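Local coordinates for sigma-54 interaction domain protein (Enterococcus faecalis, PDB 3GDW) that is of unknown function but, as the EIIA-like domain of a larger sigma-54 interaction protein, probably takes part in phosphotransferase-system-linked regulation of transcription, at residues Met47-Gln50 / Leu51-Gln54; Ile56-Lys59 / Glu60-Asn64; Phe78-Met81 / Leu82-Glu85. All coordinates share one frame; numbering follows the deposited sequence.

Interaction 1 (Met47-Gln50 / Leu51-Gln54); sequences MYEQ and LRNQ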
# COMPACT_ATOMS: atom_id res chain seq x y z
N MSE B 47 -17.78 -5.41 7.67
CA MSE B 47 -17.20 -4.87 6.43
C MSE B 47 -17.67 -5.67 5.21
O MSE B 47 -18.05 -5.11 4.19
CB MSE B 47 -15.68 -4.87 6.48
CG MSE B 47 -15.05 -4.40 5.19
SE MSE B 47 -15.62 -2.52 4.75
CE MSE B 47 -14.68 -1.74 6.01
N TYR B 48 -17.66 -6.99 5.34
CA TYR B 48 -18.14 -7.83 4.26
C TYR B 48 -19.56 -7.42 3.88
O TYR B 48 -19.89 -7.33 2.71
CB TYR B 48 -18.13 -9.31 4.64
CG TYR B 48 -18.74 -10.10 3.52
CD1 TYR B 48 -18.05 -10.24 2.31
CD2 TYR B 48 -20.02 -10.63 3.63
CE1 TYR B 48 -18.62 -10.92 1.25
CE2 TYR B 48 -20.60 -11.33 2.56
CZ TYR B 48 -19.89 -11.46 1.37
OH TYR B 48 -20.42 -12.14 0.30
N GLU B 49 -20.40 -7.18 4.89
CA GLU B 49 -21.80 -6.87 4.62
C GLU B 49 -21.95 -5.52 3.89
O GLU B 49 -22.82 -5.38 3.03
CB GLU B 49 -22.65 -6.96 5.90
CG GLU B 49 -22.75 -8.37 6.42
CD GLU B 49 -23.56 -8.51 7.71
OE1 GLU B 49 -24.31 -7.58 8.08
OE2 GLU B 49 -23.44 -9.58 8.34
N GLN B 50 -21.09 -4.55 4.21
CA GLN B 50 -21.06 -3.27 3.48
C GLN B 50 -20.75 -3.52 2.00
O GLN B 50 -21.40 -2.97 1.11
CB GLN B 50 -19.94 -2.37 4.02
CG GLN B 50 -20.16 -1.89 5.43
CD GLN B 50 -21.20 -0.80 5.48
OE1 GLN B 50 -21.06 0.23 4.80
NE2 GLN B 50 -22.24 -1.02 6.26
N LEU B 51 -19.74 -4.34 1.75
CA LEU B 51 -19.32 -4.60 0.38
C LEU B 51 -20.40 -5.39 -0.38
O LEU B 51 -20.77 -5.06 -1.51
CB LEU B 51 -17.98 -5.34 0.39
CG LEU B 51 -17.58 -5.98 -0.92
CD1 LEU B 51 -17.18 -4.88 -1.95
CD2 LEU B 51 -16.44 -6.92 -0.63
N ARG B 52 -20.89 -6.44 0.25
CA ARG B 52 -21.88 -7.31 -0.35
C ARG B 52 -23.14 -6.52 -0.73
O ARG B 52 -23.70 -6.71 -1.82
CB ARG B 52 -22.23 -8.43 0.63
CG ARG B 52 -23.17 -9.51 0.10
CD ARG B 52 -24.64 -9.17 0.30
NE ARG B 52 -24.95 -8.63 1.63
CZ ARG B 52 -24.95 -9.32 2.77
NH1 ARG B 52 -24.65 -10.61 2.78
NH2 ARG B 52 -25.25 -8.71 3.91
N ASN B 53 -23.59 -5.64 0.18
CA ASN B 53 -24.76 -4.83 -0.07
C ASN B 53 -24.64 -3.91 -1.28
O ASN B 53 -25.59 -3.74 -2.05
CB ASN B 53 -25.13 -4.02 1.18
CG ASN B 53 -25.59 -4.90 2.33
OD1 ASN B 53 -25.97 -6.04 2.13
ND2 ASN B 53 -25.53 -4.37 3.53
N GLN B 54 -23.47 -3.30 -1.47
CA GLN B 54 -23.30 -2.46 -2.65
C GLN B 54 -23.20 -3.29 -3.93
O GLN B 54 -23.81 -2.95 -4.94
CB GLN B 54 -22.11 -1.53 -2.51
CG GLN B 54 -22.20 -0.39 -3.54
CD GLN B 54 -21.01 0.52 -3.51
OE1 GLN B 54 -20.49 0.84 -2.43
NE2 GLN B 54 -20.55 0.96 -4.69
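Arg52 sets its CB over one face of the Tyr48 ring, one turn earlier: CB stands 4.2 Å from the centroid of the Tyr48 ring and 25° off its normal, a CH-pi contact displaced toward the rim. Arg52 CG follows at 3.8 Å from Tyr48 OH, the two side chains crossing at about a right angle. This is the tight part of the contact, within helix 44-57. Beneath it Arg52 N donates to Tyr48 O at 2.8 Å and Leu51 N to Met47 O at 3.1 Å, while the buried Leu51 and Met47 (a selenomethionine) pack on Met36 and Leu10 of the sheet.

The solvent side is looser. Bends at chi2 (-88°) and chi3 fold the Arg52 guanidinium back beside Glu49, whose CG lies 3.6 Å from Arg52 NH2. Glu49 OE1 stays 4.4 Å from Arg52 NH2, beyond a salt bridge, and Glu49 OE2 is hydrogen-bonded to Gln45 NE2. Arg52 NE reaches Asn53 OD1 at 2.8 Å, with the oxygen close to the guanidinium plane. Because NH1 forms a salt bridge to Glu85, itself hydrogen-bonded to Tyr48 OH, the guanidinium is held through both NE and NH1, and its charge is probably balanced mainly by Glu85.

Interaction 2 (Ile56-Lys59 / Glu60-Asn64); sequences ITQK and ESLNN
Leu62 folds back on the carbonyl of Gln58. Leu62 CB lies 3.7 Å from Lys59 O, one residue further along. Leu62 CG comes closer to the turn, 3.5 Å from Gln58 O. Beyond it Leu62 CD1 passes that oxygen and ends 4.0 Å from Gln58 CB, the closest carbon-carbon approach between these two side chains.

Gln58 is the first residue to leave helical geometry after helix 44-57, and the chain continues through a short 3-10 turn in the loop that leads to strand 66-70, within the beta-alpha-beta crossover from strand 34-38. Two i to i+3 bonds define that turn: Ser61 N to Gln58 O at 2.8 Å, and Leu62 N to Lys59 O at 3.0 Å. Gln58 O carries a second donor, Ser61 OG at 2.7 Å. The hydroxyl lies in the carbonyl plane on a lone pair, whereas the amide approaches from 42° above it. A chi1 of 59° places OG between the Ser61 backbone N and carbonyl carbon, from where it can turn back to Gln58. Lys59 runs extended as far as chi4, toward the loop after helix 78-86, where its NZ hydrogen-bonds to Thr86 O.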
# COMPACT_ATOMS: atom_id res chain seq x y z
N ILE B 56 -24.57 -6.16 -4.47
CA ILE B 56 -25.92 -6.68 -4.76
C ILE B 56 -26.79 -5.64 -5.49
O ILE B 56 -27.48 -5.97 -6.47
CB ILE B 56 -26.62 -7.24 -3.49
CG1 ILE B 56 -26.06 -8.63 -3.17
CG2 ILE B 56 -28.16 -7.24 -3.67
CD1 ILE B 56 -26.78 -9.42 -2.06
N THR B 57 -26.73 -4.40 -5.03
CA THR B 57 -27.40 -3.27 -5.66
C THR B 57 -26.99 -3.12 -7.12
O THR B 57 -27.84 -3.02 -8.00
CB THR B 57 -27.04 -1.96 -4.92
OG1 THR B 57 -27.58 -2.00 -3.60
CG2 THR B 57 -27.58 -0.74 -5.66
N GLN B 58 -25.69 -3.12 -7.37
CA GLN B 58 -25.15 -2.80 -8.68
C GLN B 58 -24.91 -4.04 -9.55
O GLN B 58 -24.21 -3.96 -10.56
CB GLN B 58 -23.84 -2.05 -8.53
CG GLN B 58 -23.87 -0.93 -7.53
CD GLN B 58 -22.58 -0.14 -7.54
OE1 GLN B 58 -21.50 -0.69 -7.66
NE2 GLN B 58 -22.70 1.18 -7.42
N LYS B 59 -25.50 -5.17 -9.16
CA LYS B 59 -25.29 -6.44 -9.85
C LYS B 59 -25.28 -6.30 -11.39
O LYS B 59 -24.36 -6.80 -12.06
CB LYS B 59 -26.33 -7.48 -9.43
CG LYS B 59 -26.04 -8.88 -9.96
CD LYS B 59 -27.05 -9.88 -9.46
CE LYS B 59 -26.48 -11.29 -9.52
NZ LYS B 59 -25.61 -11.59 -8.35
N GLU B 60 -26.27 -5.59 -11.92
CA GLU B 60 -26.47 -5.47 -13.37
C GLU B 60 -25.39 -4.66 -14.09
O GLU B 60 -25.25 -4.75 -15.30
CB GLU B 60 -27.87 -4.89 -13.71
CG GLU B 60 -29.06 -5.49 -12.94
CD GLU B 60 -29.06 -7.03 -12.85
OE1 GLU B 60 -28.56 -7.70 -13.80
OE2 GLU B 60 -29.56 -7.56 -11.83
N SER B 61 -24.63 -3.88 -13.33
CA SER B 61 -23.54 -3.07 -13.89
C SER B 61 -22.17 -3.75 -13.69
O SER B 61 -21.13 -3.22 -14.08
CB SER B 61 -23.54 -1.67 -13.27
OG SER B 61 -23.39 -1.75 -11.86
N LEU B 62 -22.19 -4.94 -13.09
CA LEU B 62 -20.98 -5.67 -12.76
C LEU B 62 -20.95 -7.00 -13.53
O LEU B 62 -20.48 -8.02 -13.01
CB LEU B 62 -20.88 -5.88 -11.24
CG LEU B 62 -20.79 -4.62 -10.36
CD1 LEU B 62 -21.07 -4.93 -8.89
CD2 LEU B 62 -19.44 -3.93 -10.50
N ASN B 63 -21.42 -6.95 -14.78
CA ASN B 63 -21.47 -8.11 -15.69
C ASN B 63 -20.12 -8.68 -16.08
O ASN B 63 -20.05 -9.83 -16.53
CB ASN B 63 -22.19 -7.77 -17.00
CG ASN B 63 -23.33 -6.82 -16.82
OD1 ASN B 63 -23.13 -5.62 -16.63
ND2 ASN B 63 -24.55 -7.33 -16.91
N ASN B 64 -19.06 -7.89 -15.96
CA ASN B 64 -17.73 -8.35 -16.35
C ASN B 64 -16.79 -8.60 -15.18
O ASN B 64 -15.57 -8.67 -15.33
CB ASN B 64 -17.13 -7.42 -17.39
CG ASN B 64 -17.90 -7.45 -18.67
OD1 ASN B 64 -18.14 -8.52 -19.23
ND2 ASN B 64 -18.34 -6.29 -19.12

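Interaction 3 (Phe78-Met81 / Leu82-Glu85); sequences FGNM and LFEE
Glu84 curls its CG over the carbonyl of Asn80, with CG 3.2 Å from Asn80 O and 4.1 Å from Asn80 CG. A chi1 of -65° puts Glu84 CG beside its own backbone N, near Asn80 O; the bend at chi2 then turns the carboxylate, whose plane ends 62° from that of the amide, so the two flat groups neither stack nor lie coplanar. Alongside, Phe83 CB sits 3.6 Å from the same Asn80 O, and its ring leads outward. On the inner side of the helix Leu82 CB lies 3.5 Å from Phe78 O.

The next shell is the backbone that spaces these groups. Glu84 N donates to Asn80 O at 2.9 Å with an N-H...O angle of 174°, so the oxygen that receives the CG contact is also the acceptor of a nearly straight bond. Leu82 N to Phe78 O at 2.8 Å, Phe83 N to Gly79 O at 3.2 Å and Glu85 N to Met81 O at 3.0 Å complete four consecutive i to i+4 bonds, the regular ladder of an alpha helix.

Further out, Glu85 extends its carboxylate to Tyr48 and Arg52 of helix 44-57, and Phe78 meets the Tyr48 ring edge-to-face. Helix 78-86 forms the crossover between parallel strands 66-70 and 90-93: Phe78 packs on Leu68 and Leu82 on Ile66 of the first strand, while Phe78 also touches Val44 and Leu82 touches Val55 of helix 44-57.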
# COMPACT_ATOMS: atom_id res chain seq x y z
N PHE B 78 -12.97 -12.19 1.08
CA PHE B 78 -14.24 -11.63 0.59
C PHE B 78 -14.45 -11.94 -0.87
O PHE B 78 -15.59 -12.00 -1.33
CB PHE B 78 -14.33 -10.09 0.76
CG PHE B 78 -14.35 -9.63 2.19
CD1 PHE B 78 -14.44 -10.53 3.25
CD2 PHE B 78 -14.32 -8.26 2.46
CE1 PHE B 78 -14.48 -10.08 4.57
CE2 PHE B 78 -14.37 -7.80 3.77
CZ PHE B 78 -14.43 -8.70 4.83
N GLY B 79 -13.36 -12.11 -1.61
CA GLY B 79 -13.46 -12.34 -3.05
C GLY B 79 -14.24 -13.60 -3.37
O GLY B 79 -15.20 -13.57 -4.14
N ASN B 80 -13.83 -14.71 -2.76
CA ASN B 80 -14.53 -15.95 -2.99
C ASN B 80 -15.92 -15.89 -2.36
O ASN B 80 -16.87 -16.43 -2.93
CB ASN B 80 -13.72 -17.15 -2.48
CG ASN B 80 -14.48 -18.46 -2.61
OD1 ASN B 80 -15.06 -18.75 -3.66
ND2 ASN B 80 -14.50 -19.24 -1.53
N MSE B 81 -16.05 -15.23 -1.21
CA MSE B 81 -17.35 -15.11 -0.54
C MSE B 81 -18.38 -14.43 -1.44
O MSE B 81 -19.51 -14.88 -1.53
CB MSE B 81 -17.23 -14.33 0.77
CG MSE B 81 -17.02 -15.21 1.99
SE MSE B 81 -16.47 -14.14 3.53
CE MSE B 81 -15.75 -15.58 4.66
N LEU B 82 -17.98 -13.34 -2.09
CA LEU B 82 -18.87 -12.62 -3.00
C LEU B 82 -19.25 -13.46 -4.21
O LEU B 82 -20.40 -13.44 -4.64
CB LEU B 82 -18.20 -11.35 -3.52
CG LEU B 82 -18.32 -9.98 -2.88
CD1 LEU B 82 -17.58 -8.99 -3.83
CD2 LEU B 82 -19.77 -9.53 -2.63
N PHE B 83 -18.28 -14.17 -4.78
CA PHE B 83 -18.58 -15.07 -5.90
C PHE B 83 -19.59 -16.15 -5.50
O PHE B 83 -20.56 -16.36 -6.21
CB PHE B 83 -17.32 -15.73 -6.48
CG PHE B 83 -17.64 -16.82 -7.47
CD1 PHE B 83 -18.11 -16.49 -8.74
CD2 PHE B 83 -17.51 -18.15 -7.12
CE1 PHE B 83 -18.43 -17.49 -9.65
CE2 PHE B 83 -17.83 -19.16 -8.03
CZ PHE B 83 -18.29 -18.83 -9.30
N GLU B 84 -19.35 -16.82 -4.37
CA GLU B 84 -20.27 -17.84 -3.85
C GLU B 84 -21.67 -17.28 -3.63
O GLU B 84 -22.65 -17.94 -3.93
CB GLU B 84 -19.77 -18.44 -2.53
CG GLU B 84 -18.48 -19.23 -2.59
CD GLU B 84 -18.58 -20.46 -3.46
OE1 GLU B 84 -19.53 -21.26 -3.28
OE2 GLU B 84 -17.68 -20.63 -4.32
N GLU B 85 -21.75 -16.07 -3.06
CA GLU B 85 -23.04 -15.46 -2.69
C GLU B 85 -23.80 -14.84 -3.87
O GLU B 85 -25.03 -14.97 -3.96
CB GLU B 85 -22.86 -14.43 -1.56
CG GLU B 85 -24.18 -13.81 -1.06
CD GLU B 85 -24.03 -13.00 0.24
OE1 GLU B 85 -22.94 -13.03 0.86
OE2 GLU B 85 -25.02 -12.34 0.64

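In the fold
Interactions 1 and 3 lie on two neighbouring helices, 44-57 and 78-86, that pack against the parallel sheet, their centres about 11 Å apart, and one carboxylate joins them: Glu85 OE2 forms a salt bridge with Arg52 NH1 at 2.8 Å, and Glu85 OE1 is hydrogen-bonded to Tyr48 OH at 2.7 Å. Interaction 2 follows interaction 1 along the chain, where helix 44-57 ends; its centre lies about 14 Å from the centre of each of the others. Its nearest atoms come within about 4 Å of interaction 3 without touching. All three belong to the EIIA-like domain.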